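Local structure of conserved hypothetical protein VT76 (Thermotoga maritima, 1RCU) at residues 84-90 with 98-104; 124-129 with 151-155. The protein is of unknown function but belongs to the SLOG superfamily of Rossmann-like proteins, and so may bind a nucleotide-related ligand. One frame throughout, in Å; residues are numbered along the deposited sequence.

Contact 1: 84-90 with 98-104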
ATOM      1  N   VAL A  84      16.587   5.012  17.482  1.00 22.64           N
ATOM      2  CA  VAL A  84      15.958   3.849  16.884  1.00 21.48           C
ATOM      3  C   VAL A  84      14.545   4.236  16.468  1.00 21.39           C
ATOM      4  O   VAL A  84      13.752   4.765  17.251  1.00 20.68           O
ATOM      5  CB  VAL A  84      15.972   2.630  17.860  1.00 21.12           C
ATOM      6  CG1 VAL A  84      15.421   3.021  19.183  1.00 17.44           C
ATOM      7  CG2 VAL A  84      15.190   1.443  17.259  1.00 20.82           C
ATOM      8  N   VAL A  85      14.249   3.983  15.203  1.00 23.31           N
ATOM      9  CA  VAL A  85      12.963   4.336  14.618  1.00 23.81           C
ATOM     10  C   VAL A  85      12.101   3.116  14.314  1.00 24.10           C
ATOM     11  O   VAL A  85      12.565   2.157  13.690  1.00 24.85           O
ATOM     12  CB  VAL A  85      13.188   5.126  13.316  1.00 23.00           C
ATOM     13  CG1 VAL A  85      11.849   5.353  12.604  1.00 27.23           C
ATOM     14  CG2 VAL A  85      13.879   6.446  13.627  1.00 22.33           C
ATOM     15  N   GLY A  86      10.843   3.175  14.747  1.00 23.12           N
ATOM     16  CA  GLY A  86       9.926   2.076  14.516  1.00 22.24           C
ATOM     17  C   GLY A  86       8.919   2.330  13.411  1.00 21.72           C
ATOM     18  O   GLY A  86       8.341   3.412  13.317  1.00 21.88           O
ATOM     19  N   ILE A  87       8.727   1.327  12.563  1.00 21.60           N
ATOM     20  CA  ILE A  87       7.767   1.401  11.459  1.00 22.77           C
ATOM     21  C   ILE A  87       6.658   0.468  11.925  1.00 23.90           C
ATOM     22  O   ILE A  87       6.834  -0.744  11.966  1.00 22.14           O
ATOM     23  CB  ILE A  87       8.371   0.853  10.145  1.00 21.47           C
ATOM     24  CG1 ILE A  87       9.682   1.573   9.824  1.00 22.28           C
ATOM     25  CG2 ILE A  87       7.401   1.039   8.999  1.00 19.78           C
ATOM     26  CD1 ILE A  87       9.525   2.984   9.357  1.00 19.13           C
ATOM     27  N   LEU A  88       5.521   1.050  12.275  1.00 25.83           N
ATOM     28  CA  LEU A  88       4.402   0.290  12.802  1.00 28.88           C
ATOM     29  C   LEU A  88       3.307  -0.116  11.847  1.00 31.69           C
ATOM     30  O   LEU A  88       2.904   0.649  10.964  1.00 31.01           O
ATOM     31  CB  LEU A  88       3.745   1.070  13.940  1.00 29.15           C
ATOM     32  CG  LEU A  88       4.575   1.278  15.199  1.00 30.64           C
ATOM     33  CD1 LEU A  88       4.096   2.524  15.923  1.00 30.64           C
ATOM     34  CD2 LEU A  88       4.465   0.039  16.091  1.00 29.98           C
ATOM     35  N   PRO A  89       2.826  -1.359  12.002  1.00 35.04           N
ATOM     36  CA  PRO A  89       1.747  -1.856  11.155  1.00 38.38           C
ATOM     37  C   PRO A  89       0.514  -1.139  11.686  1.00 41.90           C
ATOM     38  O   PRO A  89       0.418  -0.893  12.888  1.00 39.52           O
ATOM     39  CB  PRO A  89       1.744  -3.357  11.448  1.00 36.61           C
ATOM     40  CG  PRO A  89       2.242  -3.442  12.830  1.00 34.67           C
ATOM     41  CD  PRO A  89       3.359  -2.438  12.853  1.00 35.03           C
ATOM     42  N   ASP A  90      -0.398  -0.782  10.789  1.00 47.58           N
ATOM     43  CA  ASP A  90      -1.615  -0.078  11.170  1.00 54.49           C
ATOM     44  C   ASP A  90      -1.296   1.167  11.980  1.00 57.36           C
ATOM     45  O   ASP A  90      -0.272   1.815  11.762  1.00 57.78           O
ATOM     46  CB  ASP A  90      -2.536  -0.980  11.997  1.00 57.49           C
ATOM     47  CG  ASP A  90      -3.808  -1.358  11.250  1.00 61.58           C
ATOM     48  OD1 ASP A  90      -3.770  -2.305  10.426  1.00 62.84           O
ATOM     49  OD2 ASP A  90      -4.845  -0.695  11.476  1.00 63.38           O
ATOM     50  N   LEU A  98      11.123   3.428  21.434  1.00 27.91           N
ATOM     51  CA  LEU A  98      11.268   4.033  20.128  1.00 26.80           C
ATOM     52  C   LEU A  98      11.569   5.531  20.201  1.00 26.88           C
ATOM     53  O   LEU A  98      10.884   6.281  20.899  1.00 28.02           O
ATOM     54  CB  LEU A  98      10.007   3.779  19.295  1.00 26.45           C
ATOM     55  CG  LEU A  98       9.682   2.329  18.943  1.00 25.31           C
ATOM     56  CD1 LEU A  98       8.364   2.292  18.186  1.00 25.69           C
ATOM     57  CD2 LEU A  98      10.805   1.724  18.113  1.00 26.57           C
ATOM     58  N   SER A  99      12.607   5.966  19.490  1.00 25.84           N
ATOM     59  CA  SER A  99      12.959   7.379  19.471  1.00 24.20           C
ATOM     60  C   SER A  99      11.852   8.072  18.700  1.00 23.31           C
ATOM     61  O   SER A  99      11.431   9.162  19.049  1.00 25.63           O
ATOM     62  CB  SER A  99      14.290   7.602  18.754  1.00 24.03           C
ATOM     63  OG  SER A  99      15.348   6.938  19.419  1.00 23.91           O
ATOM     64  N   VAL A 100      11.392   7.419  17.644  1.00 22.02           N
ATOM     65  CA  VAL A 100      10.325   7.919  16.797  1.00 20.91           C
ATOM     66  C   VAL A 100       9.494   6.696  16.424  1.00 20.41           C
ATOM     67  O   VAL A 100      10.061   5.658  16.101  1.00 19.63           O
ATOM     68  CB  VAL A 100      10.879   8.517  15.480  1.00 22.09           C
ATOM     69  CG1 VAL A 100       9.738   8.851  14.519  1.00 20.07           C
ATOM     70  CG2 VAL A 100      11.720   9.741  15.786  1.00 22.68           C
ATOM     71  N   ALA A 101       8.170   6.821  16.483  1.00 19.36           N
ATOM     72  CA  ALA A 101       7.253   5.747  16.111  1.00 20.18           C
ATOM     73  C   ALA A 101       6.522   6.221  14.851  1.00 21.31           C
ATOM     74  O   ALA A 101       5.859   7.267  14.857  1.00 20.30           O
ATOM     75  CB  ALA A 101       6.243   5.484  17.237  1.00 16.82           C
ATOM     76  N   VAL A 102       6.634   5.454  13.774  1.00 22.01           N
ATOM     77  CA  VAL A 102       5.984   5.831  12.517  1.00 22.68           C
ATOM     78  C   VAL A 102       4.831   4.907  12.185  1.00 24.03           C
ATOM     79  O   VAL A 102       5.038   3.729  11.895  1.00 24.08           O
ATOM     80  CB  VAL A 102       6.980   5.799  11.316  1.00 21.51           C
ATOM     81  CG1 VAL A 102       6.234   6.011  10.012  1.00 18.54           C
ATOM     82  CG2 VAL A 102       8.047   6.859  11.498  1.00 19.98           C
ATOM     83  N   LYS A 103       3.616   5.445  12.216  1.00 25.31           N
ATOM     84  CA  LYS A 103       2.427   4.663  11.883  1.00 26.70           C
ATOM     85  C   LYS A 103       2.306   4.606  10.368  1.00 26.34           C
ATOM     86  O   LYS A 103       2.757   5.519   9.682  1.00 28.06           O
ATOM     87  CB  LYS A 103       1.193   5.319  12.492  1.00 28.95           C
ATOM     88  CG  LYS A 103       1.315   5.517  14.007  1.00 29.93           C
ATOM     89  CD  LYS A 103       0.005   6.006  14.620  1.00 33.89           C
ATOM     90  CE  LYS A 103       0.124   6.236  16.128  1.00 35.62           C
ATOM     91  NZ  LYS A 103       1.017   7.394  16.436  1.00 41.12           N
ATOM     92  N   THR A 104       1.724   3.533   9.842  1.00 26.74           N
ATOM     93  CA  THR A 104       1.596   3.392   8.397  1.00 25.42           C
ATOM     94  C   THR A 104       0.195   3.075   7.920  1.00 24.68           C
ATOM     95  O   THR A 104      -0.162   3.419   6.793  1.00 25.11           O
ATOM     96  CB  THR A 104       2.490   2.270   7.847  1.00 25.71           C
ATOM     97  OG1 THR A 104       2.023   1.015   8.355  1.00 22.96           O
ATOM     98  CG2 THR A 104       3.947   2.487   8.245  1.00 23.90           C
TER

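Contact 2: 124-129 with 151-155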
ATOM      1  N   SER A 124      19.168 -10.214  11.213  1.00 22.73           N
ATOM      2  CA  SER A 124      18.074 -11.091  11.608  1.00 22.81           C
ATOM      3  C   SER A 124      18.331 -11.891  12.885  1.00 21.50           C
ATOM      4  O   SER A 124      19.411 -12.439  13.067  1.00 21.26           O
ATOM      5  CB  SER A 124      17.830 -12.043  10.437  1.00 22.81           C
ATOM      6  OG  SER A 124      16.681 -12.825  10.645  1.00 28.31           O
ATOM      7  N   ILE A 125      17.329 -11.970  13.755  1.00 21.28           N
ATOM      8  CA  ILE A 125      17.432 -12.721  15.015  1.00 20.98           C
ATOM      9  C   ILE A 125      16.161 -13.550  15.238  1.00 19.96           C
ATOM     10  O   ILE A 125      15.055 -12.996  15.335  1.00 18.99           O
ATOM     11  CB  ILE A 125      17.612 -11.780  16.235  1.00 22.67           C
ATOM     12  CG1 ILE A 125      18.946 -11.048  16.137  1.00 23.08           C
ATOM     13  CG2 ILE A 125      17.556 -12.583  17.526  1.00 23.47           C
ATOM     14  CD1 ILE A 125      19.121 -10.009  17.216  1.00 22.78           C
ATOM     15  N   GLY A 126      16.326 -14.869  15.317  1.00 17.88           N
ATOM     16  CA  GLY A 126      15.197 -15.758  15.533  1.00 17.13           C
ATOM     17  C   GLY A 126      14.127 -15.539  14.500  1.00 17.20           C
ATOM     18  O   GLY A 126      14.416 -15.560  13.303  1.00 18.54           O
ATOM     19  N   GLY A 127      12.895 -15.348  14.963  1.00 17.80           N
ATOM     20  CA  GLY A 127      11.800 -15.050  14.058  1.00 17.82           C
ATOM     21  C   GLY A 127      10.918 -16.150  13.498  1.00 18.31           C
ATOM     22  O   GLY A 127      11.349 -17.286  13.246  1.00 18.61           O
ATOM     23  N   GLU A 128       9.652 -15.783  13.316  1.00 17.74           N
ATOM     24  CA  GLU A 128       8.665 -16.672  12.743  1.00 17.64           C
ATOM     25  C   GLU A 128       8.415 -16.225  11.299  1.00 17.51           C
ATOM     26  O   GLU A 128       9.258 -15.564  10.685  1.00 17.77           O
ATOM     27  CB  GLU A 128       7.367 -16.656  13.566  1.00 17.95           C
ATOM     28  CG  GLU A 128       7.476 -17.256  14.983  1.00 22.70           C
ATOM     29  CD  GLU A 128       7.961 -18.710  15.006  1.00 27.76           C
ATOM     30  OE1 GLU A 128       7.811 -19.435  13.994  1.00 31.15           O
ATOM     31  OE2 GLU A 128       8.481 -19.141  16.054  1.00 28.07           O
ATOM     32  N   ILE A 129       7.258 -16.577  10.757  1.00 16.44           N
ATOM     33  CA  ILE A 129       6.979 -16.266   9.362  1.00 16.67           C
ATOM     34  C   ILE A 129       7.254 -14.819   8.935  1.00 17.98           C
ATOM     35  O   ILE A 129       7.795 -14.572   7.855  1.00 17.17           O
ATOM     36  CB  ILE A 129       5.542 -16.690   8.978  1.00 14.03           C
ATOM     37  CG1 ILE A 129       5.460 -16.823   7.463  1.00 12.62           C
ATOM     38  CG2 ILE A 129       4.522 -15.704   9.491  1.00 13.66           C
ATOM     39  CD1 ILE A 129       6.315 -17.970   6.917  1.00  9.38           C
ATOM     40  N   THR A 151      20.515 -18.141  17.053  1.00 24.52           N
ATOM     41  CA  THR A 151      19.352 -17.497  17.655  1.00 22.12           C
ATOM     42  C   THR A 151      18.036 -18.180  17.290  1.00 23.12           C
ATOM     43  O   THR A 151      16.954 -17.696  17.634  1.00 22.40           O
ATOM     44  CB  THR A 151      19.277 -16.016  17.242  1.00 22.39           C
ATOM     45  OG1 THR A 151      19.099 -15.918  15.819  1.00 24.59           O
ATOM     46  CG2 THR A 151      20.561 -15.293  17.650  1.00 19.72           C
ATOM     47  N   GLY A 152      18.138 -19.298  16.577  1.00 22.81           N
ATOM     48  CA  GLY A 152      16.961 -20.059  16.199  1.00 21.42           C
ATOM     49  C   GLY A 152      15.958 -19.445  15.230  1.00 23.86           C
ATOM     50  O   GLY A 152      16.243 -18.447  14.551  1.00 22.44           O
ATOM     51  N   GLY A 153      14.774 -20.068  15.169  1.00 23.04           N
ATOM     52  CA  GLY A 153      13.702 -19.615  14.300  1.00 22.35           C
ATOM     53  C   GLY A 153      14.072 -19.694  12.831  1.00 22.97           C
ATOM     54  O   GLY A 153      14.777 -20.608  12.419  1.00 24.60           O
ATOM     55  N   TRP A 154      13.612 -18.736  12.036  1.00 22.07           N
ATOM     56  CA  TRP A 154      13.934 -18.739  10.621  1.00 21.50           C
ATOM     57  C   TRP A 154      15.348 -18.258  10.308  1.00 21.47           C
ATOM     58  O   TRP A 154      15.871 -18.515   9.216  1.00 20.89           O
ATOM     59  CB  TRP A 154      12.915 -17.894   9.863  1.00 21.72           C
ATOM     60  CG  TRP A 154      11.778 -18.683   9.335  1.00 19.23           C
ATOM     61  CD1 TRP A 154      10.522 -18.756   9.849  1.00 19.82           C
ATOM     62  CD2 TRP A 154      11.791 -19.502   8.176  1.00 19.79           C
ATOM     63  NE1 TRP A 154       9.737 -19.570   9.075  1.00 19.89           N
ATOM     64  CE2 TRP A 154      10.494 -20.042   8.033  1.00 20.72           C
ATOM     65  CE3 TRP A 154      12.775 -19.834   7.232  1.00 20.68           C
ATOM     66  CZ2 TRP A 154      10.153 -20.907   6.977  1.00 19.01           C
ATOM     67  CZ3 TRP A 154      12.439 -20.692   6.189  1.00 19.44           C
ATOM     68  CH2 TRP A 154      11.137 -21.216   6.069  1.00 18.90           C
ATOM     69  N   THR A 155      15.979 -17.570  11.261  1.00 21.11           N
ATOM     70  CA  THR A 155      17.329 -17.068  11.022  1.00 21.46           C
ATOM     71  C   THR A 155      18.259 -18.250  10.815  1.00 21.49           C
ATOM     72  O   THR A 155      19.157 -18.209   9.979  1.00 21.23           O
ATOM     73  CB  THR A 155      17.820 -16.186  12.186  1.00 22.31           C
ATOM     74  OG1 THR A 155      16.935 -15.064  12.334  1.00 22.07           O
ATOM     75  CG2 THR A 155      19.218 -15.659  11.917  1.00 22.63           C
TER

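Contact 1: 84-90 with 98-104
Val84 and Ser99 are joined by two hydrogen bonds just ahead of the regular parallel ladder. Ser99 takes part with both backbone and side chain: its N gives a bond to Val84 O, while its OG accepts one from Val84 N at 3.0 Å, almost straight at 168°. With chi1 at -62° the hydroxyl stands beside Ser99's own backbone N, bringing both groups to the same residue. Farther on, Gly86 N donates to Val100 O (2.9 Å), Gly86 O receives Val102 N (2.7 Å), and Leu88 N donates to Val102 O. Thr104 OG1 then donates a hydrogen bond to Leu88 O at 2.8 Å, the donor tilted 19° from the carbonyl plane, and itself accepts from Leu106 N.

The pair 84-88 and 100-103 forms one flank of the Rossmann-like parallel sheet, 100-103 being the outermost strand within the chain; a helix-free loop joins them.

The apolar contacts split between the two faces. On one, Val85 and Val100 stand side by side, with Val85 CG2 4.1 Å from Val100 CB, and Ile87 continues the row with Val102; a second subunit packs here, its Val85 against Val100 and its Val102 against Ile87. On the other, Leu88 CD1 meets Ala101 CB at 3.9 Å, and Leu98 lays CD2 3.7 Å from Gly86 N, where a side chain on Gly86 would collide with Leu98 CD1.

Contact 2: 124-129 with 151-155
Thr155 OG1 bridges two residues of 124-129: it accepts from Ser124 OG and donates to Gly126 O, at 2.7 Å. With chi1 at -60° the hydroxyl lies beside its own backbone N, so both point at Gly126 O, the bond from Thr155 N being the longer at 3.3 Å. A valine here would probably leave Ser124 OG without its acceptor and Gly126 O held across the contact by that longer bond alone. Nearby, Thr151 OG1 accepts from Gly126 N at 3.0 Å and turns also to Leu148 O, and Trp154 N donates to Gly127 O at 2.9 Å.

Glycines allow the close backbone approach: Gly126 CA makes a CH...O contact of 3.0 Å with Gly152 O, and any CB on Gly153 would strike Gly127 O.

The side chains of Ile125 and Thr151 cross at about a right angle, Ile125 CG2 3.9 Å from Thr151 CB. Trp154 CD1 lies 3.5 Å from Glu128 O, and NE1 bonds to Leu168 O of a third subunit.

Gly126-Gly127 begins a GGEIGT sequence that probably corresponds to the GGxGT motif of LOG-type relatives, with one residue more. It links strand 121-125, between strands 25-30 and 145-148, to helix 129-140, while helix 153-157 starts alongside.

How the contacts relate
Contacts 1 and 2 belong to the same parallel sheet but lie on opposite sides of the chain's centre, their own centres 21 Å apart. They do not touch: the nearest atoms are about 12 Å apart, and strands 60-63 and 25-30 lie between strands 84-88 and 121-125. Along the chain both segments of contact 1 come before the first of contact 2. Each also meets a different neighbour in the tetramer, contact 1 a second subunit and contact 2 a third. If the protein binds a ligand as LOG-type relatives do, the glycine-rich turn of contact 2 is the likelier to lie near it.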